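Proline dehydrogenase (Deinococcus radiodurans, PDB 4H6Q) catalyses the FAD-dependent oxidation of L-proline to delta-1-pyrroline-5-carboxylate, passing the electrons to a quinone in the first step of proline breakdown to glutamate. Local coordinates at residues N60-C74 and Y96-E110. Sequence-based numbering, arbitrary orientation.
Sequences NLDLLGEFIDSPAKC and YVSIKLSSVGQGKDE. With TFB (tetrahydrofuran-2-carboxylic acid), chain D.
Ser-98 OG donates to Asn-60 OD1 over 2.7 Å, approaching in the carbonyl plane on a lone pair, while Arg-189 takes hold of the same hydroxyl. With CG anti to the backbone N (chi1 170°), the Asn-60 amide also sets OD1 against the edge of the Tyr-96 ring, 3.3 Å from CD2. Were Asn-60 replaced by alanine, the Ser-98 hydroxyl would probably lose this acceptor and a gap would open beside Tyr-96. The backbones join in parallel: Leu-61 N donates to Tyr-96 O, and Leu-61 O receives Ser-98 N at 2.8 Å. Lys-100 runs alongside Glu-66, then bends at its last torsion (chi4 58°), bringing NZ to TFB OXT at 2.9 Å; Asp-137 pairs with that ammonium, a water links it to Asp-62 OD2, and Glu-66 pairs with Arg-293. Ser-102 OG sits over one face of the Phe-67 ring, toward the rim at CD1, and accepts from Phe-67 N at 2.9 Å, with Glu-139 as a further partner. Lys-108 passes CE by Ile-68 O, and its NZ donates to Asp-69 O at 2.7 Å. Strands 58-63 and 96-99, linked through helix 71-90, form a beta-alpha-beta crossover closing the beta8-alpha8 barrel, with the substrate-binding lysine just beyond the second strand.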
loop_
_atom_site.group_PDB
_atom_site.type_symbol
_atom_site.label_atom_id
_atom_site.label_comp_id
_atom_site.label_asym_id
_atom_site.label_seq_id
_atom_site.Cartn_x
_atom_site.Cartn_y
_atom_site.Cartn_z
ATOM N N ASN A 60 -5.188 6.727 0.054
ATOM C CA ASN A 60 -5.110 5.270 0.159
ATOM C C ASN A 60 -4.962 5.016 1.667
ATOM O O ASN A 60 -3.861 5.167 2.244
ATOM C CB ASN A 60 -3.869 4.786 -0.627
ATOM C CG ASN A 60 -3.534 3.357 -0.409
ATOM O OD1 ASN A 60 -4.291 2.580 0.202
ATOM N ND2 ASN A 60 -2.344 2.976 -0.910
ATOM N N LEU A 61 -6.075 4.694 2.340
ATOM C CA LEU A 61 -6.127 4.640 3.816
ATOM C C LEU A 61 -5.504 3.343 4.337
ATOM O O LEU A 61 -5.706 2.266 3.771
ATOM C CB LEU A 61 -7.577 4.753 4.300
ATOM C CG LEU A 61 -8.149 6.164 4.185
ATOM C CD1 LEU A 61 -9.679 6.091 4.064
ATOM C CD2 LEU A 61 -7.690 6.961 5.389
ATOM N N ASP A 62 -4.829 3.435 5.485
ATOM C CA ASP A 62 -4.319 2.248 6.140
ATOM C C ASP A 62 -4.423 2.372 7.637
ATOM O O ASP A 62 -3.939 3.359 8.198
ATOM C CB ASP A 62 -2.875 2.007 5.692
ATOM C CG ASP A 62 -2.176 0.906 6.471
ATOM O OD1 ASP A 62 -2.477 -0.330 6.276
ATOM O OD2 ASP A 62 -1.334 1.248 7.287
ATOM N N LEU A 63 -5.052 1.391 8.291
ATOM C CA LEU A 63 -5.028 1.289 9.752
ATOM C C LEU A 63 -3.732 0.622 10.148
ATOM O O LEU A 63 -3.428 -0.486 9.690
ATOM C CB LEU A 63 -6.218 0.467 10.243
ATOM C CG LEU A 63 -6.248 0.148 11.747
ATOM C CD1 LEU A 63 -6.344 1.429 12.606
ATOM C CD2 LEU A 63 -7.435 -0.756 12.056
ATOM N N LEU A 64 -2.958 1.266 11.023
ATOM C CA LEU A 64 -1.635 0.750 11.377
ATOM C C LEU A 64 -1.680 -0.457 12.316
ATOM O O LEU A 64 -2.533 -0.534 13.205
ATOM C CB LEU A 64 -0.805 1.870 12.021
ATOM C CG LEU A 64 -0.341 2.920 10.982
ATOM C CD1 LEU A 64 0.193 4.181 11.709
ATOM C CD2 LEU A 64 0.685 2.338 9.988
ATOM N N GLY A 65 -0.776 -1.406 12.098
ATOM C CA GLY A 65 -0.685 -2.587 12.945
ATOM C C GLY A 65 -0.303 -3.804 12.090
ATOM O O GLY A 65 -0.624 -3.871 10.903
ATOM N N GLU A 66 0.379 -4.772 12.668
ATOM C CA GLU A 66 0.907 -5.882 11.876
ATOM C C GLU A 66 1.366 -7.032 12.771
ATOM O O GLU A 66 1.632 -6.829 13.979
ATOM C CB GLU A 66 2.094 -5.379 10.995
ATOM C CG GLU A 66 3.226 -4.726 11.799
ATOM C CD GLU A 66 4.169 -3.960 10.935
ATOM O OE1 GLU A 66 5.378 -4.258 10.962
ATOM O OE2 GLU A 66 3.711 -3.051 10.200
ATOM N N PHE A 67 1.485 -8.212 12.188
ATOM C CA PHE A 67 1.987 -9.414 12.904
ATOM C C PHE A 67 1.235 -9.602 14.210
ATOM O O PHE A 67 1.814 -9.793 15.282
ATOM C CB PHE A 67 3.516 -9.377 13.114
ATOM C CG PHE A 67 4.280 -9.178 11.828
ATOM C CD1 PHE A 67 4.178 -10.111 10.786
ATOM C CD2 PHE A 67 5.018 -8.015 11.596
ATOM C CE1 PHE A 67 4.807 -9.898 9.570
ATOM C CE2 PHE A 67 5.684 -7.828 10.405
ATOM C CZ PHE A 67 5.577 -8.770 9.373
ATOM N N ILE A 68 -0.095 -9.574 14.105
ATOM C CA ILE A 68 -0.954 -9.698 15.271
ATOM C C ILE A 68 -1.107 -11.177 15.660
ATOM O O ILE A 68 -1.506 -12.014 14.834
ATOM C CB ILE A 68 -2.302 -9.010 14.983
ATOM C CG1 ILE A 68 -2.017 -7.521 14.655
ATOM C CG2 ILE A 68 -3.252 -9.180 16.168
ATOM C CD1 ILE A 68 -3.262 -6.711 14.484
ATOM N N ASP A 69 -0.764 -11.509 16.903
ATOM C CA ASP A 69 -0.663 -12.919 17.295
ATOM C C ASP A 69 -1.974 -13.593 17.600
ATOM O O ASP A 69 -2.147 -14.783 17.319
ATOM C CB ASP A 69 0.255 -13.093 18.501
ATOM C CG ASP A 69 1.684 -12.744 18.174
ATOM O OD1 ASP A 69 2.111 -13.092 17.041
ATOM O OD2 ASP A 69 2.358 -12.075 18.993
ATOM N N SER A 70 -2.890 -12.865 18.208
ATOM C CA SER A 70 -4.147 -13.451 18.639
ATOM C C SER A 70 -5.190 -13.493 17.507
ATOM O O SER A 70 -5.468 -12.464 16.874
ATOM C CB SER A 70 -4.669 -12.520 19.727
ATOM O OG SER A 70 -6.023 -12.665 19.907
ATOM N N PRO A 71 -5.821 -14.661 17.265
ATOM C CA PRO A 71 -6.909 -14.692 16.261
ATOM C C PRO A 71 -8.077 -13.759 16.583
ATOM O O PRO A 71 -8.680 -13.156 15.673
ATOM C CB PRO A 71 -7.371 -16.160 16.250
ATOM C CG PRO A 71 -6.399 -16.938 17.013
ATOM C CD PRO A 71 -5.480 -16.001 17.788
ATOM N N ALA A 72 -8.381 -13.591 17.859
ATOM C CA ALA A 72 -9.411 -12.639 18.238
ATOM C C ALA A 72 -9.018 -11.208 17.815
ATOM O O ALA A 72 -9.837 -10.481 17.223
ATOM C CB ALA A 72 -9.650 -12.686 19.762
ATOM N N LYS A 73 -7.793 -10.782 18.165
ATOM C CA LYS A 73 -7.308 -9.443 17.811
ATOM C C LYS A 73 -7.185 -9.229 16.307
ATOM O O LYS A 73 -7.395 -8.119 15.808
ATOM C CB LYS A 73 -5.994 -9.110 18.525
ATOM C CG LYS A 73 -6.197 -9.001 20.065
ATOM C CD LYS A 73 -6.730 -7.604 20.350
ATOM C CE LYS A 73 -7.231 -7.361 21.757
ATOM N NZ LYS A 73 -7.804 -5.962 21.744
ATOM N N CYS A 74 -6.855 -10.288 15.570
ATOM C CA CYS A 74 -6.805 -10.206 14.104
ATOM C C CYS A 74 -8.204 -9.892 13.563
ATOM O O CYS A 74 -8.344 -9.152 12.583
ATOM C CB CYS A 74 -6.350 -11.549 13.494
ATOM S SG CYS A 74 -4.566 -11.858 13.681
ATOM N N TYR A 96 -10.638 3.322 -0.597
ATOM C CA TYR A 96 -9.419 2.727 -1.155
ATOM C C TYR A 96 -8.539 2.508 0.069
ATOM O O TYR A 96 -8.136 3.484 0.700
ATOM C CB TYR A 96 -8.772 3.680 -2.157
ATOM C CG TYR A 96 -7.625 3.101 -2.940
ATOM C CD1 TYR A 96 -7.725 3.002 -4.333
ATOM C CD2 TYR A 96 -6.441 2.649 -2.311
ATOM C CE1 TYR A 96 -6.647 2.526 -5.118
ATOM C CE2 TYR A 96 -5.380 2.105 -3.083
ATOM C CZ TYR A 96 -5.486 2.077 -4.467
ATOM O OH TYR A 96 -4.402 1.615 -5.204
ATOM N N VAL A 97 -8.311 1.244 0.423
ATOM C CA VAL A 97 -7.676 0.889 1.693
ATOM C C VAL A 97 -6.608 -0.171 1.415
ATOM O O VAL A 97 -6.855 -1.132 0.652
ATOM C CB VAL A 97 -8.738 0.355 2.722
ATOM C CG1 VAL A 97 -8.093 -0.166 3.972
ATOM C CG2 VAL A 97 -9.782 1.422 3.032
ATOM N N SER A 98 -5.466 -0.033 2.107
ATOM C CA SER A 98 -4.403 -1.035 2.090
ATOM C C SER A 98 -4.381 -1.765 3.384
ATOM O O SER A 98 -4.412 -1.134 4.451
ATOM C CB SER A 98 -3.044 -0.370 1.804
ATOM O OG SER A 98 -2.994 0.184 0.470
ATOM N N ILE A 99 -4.326 -3.090 3.287
ATOM C CA ILE A 99 -4.217 -3.950 4.471
ATOM C C ILE A 99 -2.980 -4.812 4.368
ATOM O O ILE A 99 -2.552 -5.227 3.278
ATOM C CB ILE A 99 -5.474 -4.835 4.690
ATOM C CG1 ILE A 99 -5.682 -5.853 3.558
ATOM C CG2 ILE A 99 -6.724 -3.925 4.867
ATOM C CD1 ILE A 99 -6.864 -6.817 3.801
ATOM N N LYS A 100 -2.409 -5.122 5.543
ATOM C CA LYS A 100 -1.372 -6.152 5.690
ATOM C C LYS A 100 -2.059 -7.422 6.144
ATOM O O LYS A 100 -2.756 -7.431 7.173
ATOM C CB LYS A 100 -0.356 -5.709 6.772
ATOM C CG LYS A 100 0.613 -4.667 6.196
ATOM C CD LYS A 100 1.501 -4.094 7.280
ATOM C CE LYS A 100 2.561 -3.166 6.683
ATOM N NZ LYS A 100 2.030 -2.014 5.906
ATOM N N LEU A 101 -1.922 -8.515 5.399
ATOM C CA LEU A 101 -2.676 -9.696 5.799
ATOM C C LEU A 101 -2.217 -10.279 7.170
ATOM O O LEU A 101 -2.961 -11.006 7.835
ATOM C CB LEU A 101 -2.671 -10.763 4.704
ATOM C CG LEU A 101 -3.553 -10.364 3.482
ATOM C CD1 LEU A 101 -3.227 -11.217 2.279
ATOM C CD2 LEU A 101 -5.044 -10.408 3.811
ATOM N N SER A 102 -0.977 -9.969 7.598
ATOM C CA SER A 102 -0.556 -10.372 8.942
ATOM C C SER A 102 -1.319 -9.634 10.050
ATOM O O SER A 102 -1.276 -10.059 11.213
ATOM C CB SER A 102 0.938 -10.112 9.136
ATOM O OG SER A 102 1.168 -8.735 9.386
ATOM N N SER A 103 -2.036 -8.555 9.729
ATOM C CA SER A 103 -2.877 -7.889 10.724
ATOM C C SER A 103 -4.223 -8.544 10.879
ATOM O O SER A 103 -4.909 -8.304 11.887
ATOM C CB SER A 103 -3.093 -6.416 10.430
ATOM O OG SER A 103 -3.901 -6.215 9.279
ATOM N N VAL A 104 -4.603 -9.431 9.935
ATOM C CA VAL A 104 -5.951 -9.994 9.979
ATOM C C VAL A 104 -5.962 -11.520 9.962
ATOM O O VAL A 104 -6.995 -12.151 9.727
ATOM C CB VAL A 104 -6.848 -9.389 8.876
ATOM C CG1 VAL A 104 -7.080 -7.920 9.168
ATOM C CG2 VAL A 104 -6.287 -9.605 7.463
ATOM N N GLY A 105 -4.797 -12.118 10.261
ATOM C CA GLY A 105 -4.758 -13.538 10.560
ATOM C C GLY A 105 -4.132 -14.480 9.565
ATOM O O GLY A 105 -4.261 -15.690 9.725
ATOM N N GLN A 106 -3.456 -13.954 8.539
ATOM C CA GLN A 106 -2.784 -14.803 7.578
ATOM C C GLN A 106 -1.869 -15.820 8.221
ATOM O O GLN A 106 -1.005 -15.461 8.994
ATOM C CB GLN A 106 -1.982 -13.919 6.620
ATOM C CG GLN A 106 -1.345 -14.709 5.457
ATOM C CD GLN A 106 -0.488 -13.826 4.613
ATOM O OE1 GLN A 106 0.527 -13.277 5.087
ATOM N NE2 GLN A 106 -0.877 -13.632 3.361
ATOM N N GLY A 107 -2.073 -17.089 7.888
ATOM C CA GLY A 107 -1.248 -18.150 8.432
ATOM C C GLY A 107 -1.919 -18.842 9.591
ATOM O O GLY A 107 -1.385 -19.881 10.037
ATOM N N LYS A 108 -3.032 -18.351 10.105
ATOM C CA LYS A 108 -3.746 -19.008 11.188
ATOM C C LYS A 108 -4.997 -19.678 10.634
ATOM O O LYS A 108 -5.681 -19.143 9.785
ATOM C CB LYS A 108 -4.168 -17.968 12.238
ATOM C CG LYS A 108 -2.996 -17.156 12.792
ATOM C CD LYS A 108 -3.456 -16.055 13.732
ATOM C CE LYS A 108 -2.268 -15.242 14.217
ATOM N NZ LYS A 108 -1.304 -16.051 15.032
ATOM N N ASP A 109 -5.284 -20.860 11.130
ATOM C CA ASP A 109 -6.467 -21.584 10.742
ATOM C C ASP A 109 -7.612 -21.303 11.702
ATOM O O ASP A 109 -7.442 -21.343 12.926
ATOM C CB ASP A 109 -6.161 -23.088 10.797
ATOM C CG ASP A 109 -7.346 -23.917 10.383
ATOM O OD1 ASP A 109 -7.348 -24.365 9.209
ATOM O OD2 ASP A 109 -8.292 -24.070 11.209
ATOM N N GLU A 110 -8.789 -21.030 11.149
ATOM C CA GLU A 110 -10.029 -20.963 11.935
ATOM C C GLU A 110 -11.062 -21.793 11.200
ATOM O O GLU A 110 -11.385 -21.526 10.026
ATOM C CB GLU A 110 -10.542 -19.520 12.135
ATOM C CG GLU A 110 -9.835 -18.709 13.240
ATOM C CD GLU A 110 -9.962 -19.314 14.633
ATOM O OE1 GLU A 110 -10.973 -20.008 14.914
ATOM O OE2 GLU A 110 -9.043 -19.088 15.471
HETATM O OA TFB D . 4.149 -0.877 3.415
HETATM C CA TFB D . 5.206 -0.015 3.820
HETATM C C TFB D . 5.365 -0.034 5.326
HETATM O OB TFB D . 6.409 0.455 5.832
HETATM C CB TFB D . 4.846 1.340 3.377
HETATM C CG TFB D . 3.394 1.288 3.253
HETATM C CD TFB D . 2.994 -0.122 3.058
HETATM O OXT TFB D . 4.469 -0.536 6.101
HETATM O O HOH W 1 0.462 -0.788 7.900
HETATM O O HOH W 2 -5.532 -1.260 7.058
HETATM O O HOH W 3 -1.711 -12.621 11.953
HETATM O O HOH W 4 1.820 -15.019 14.957
#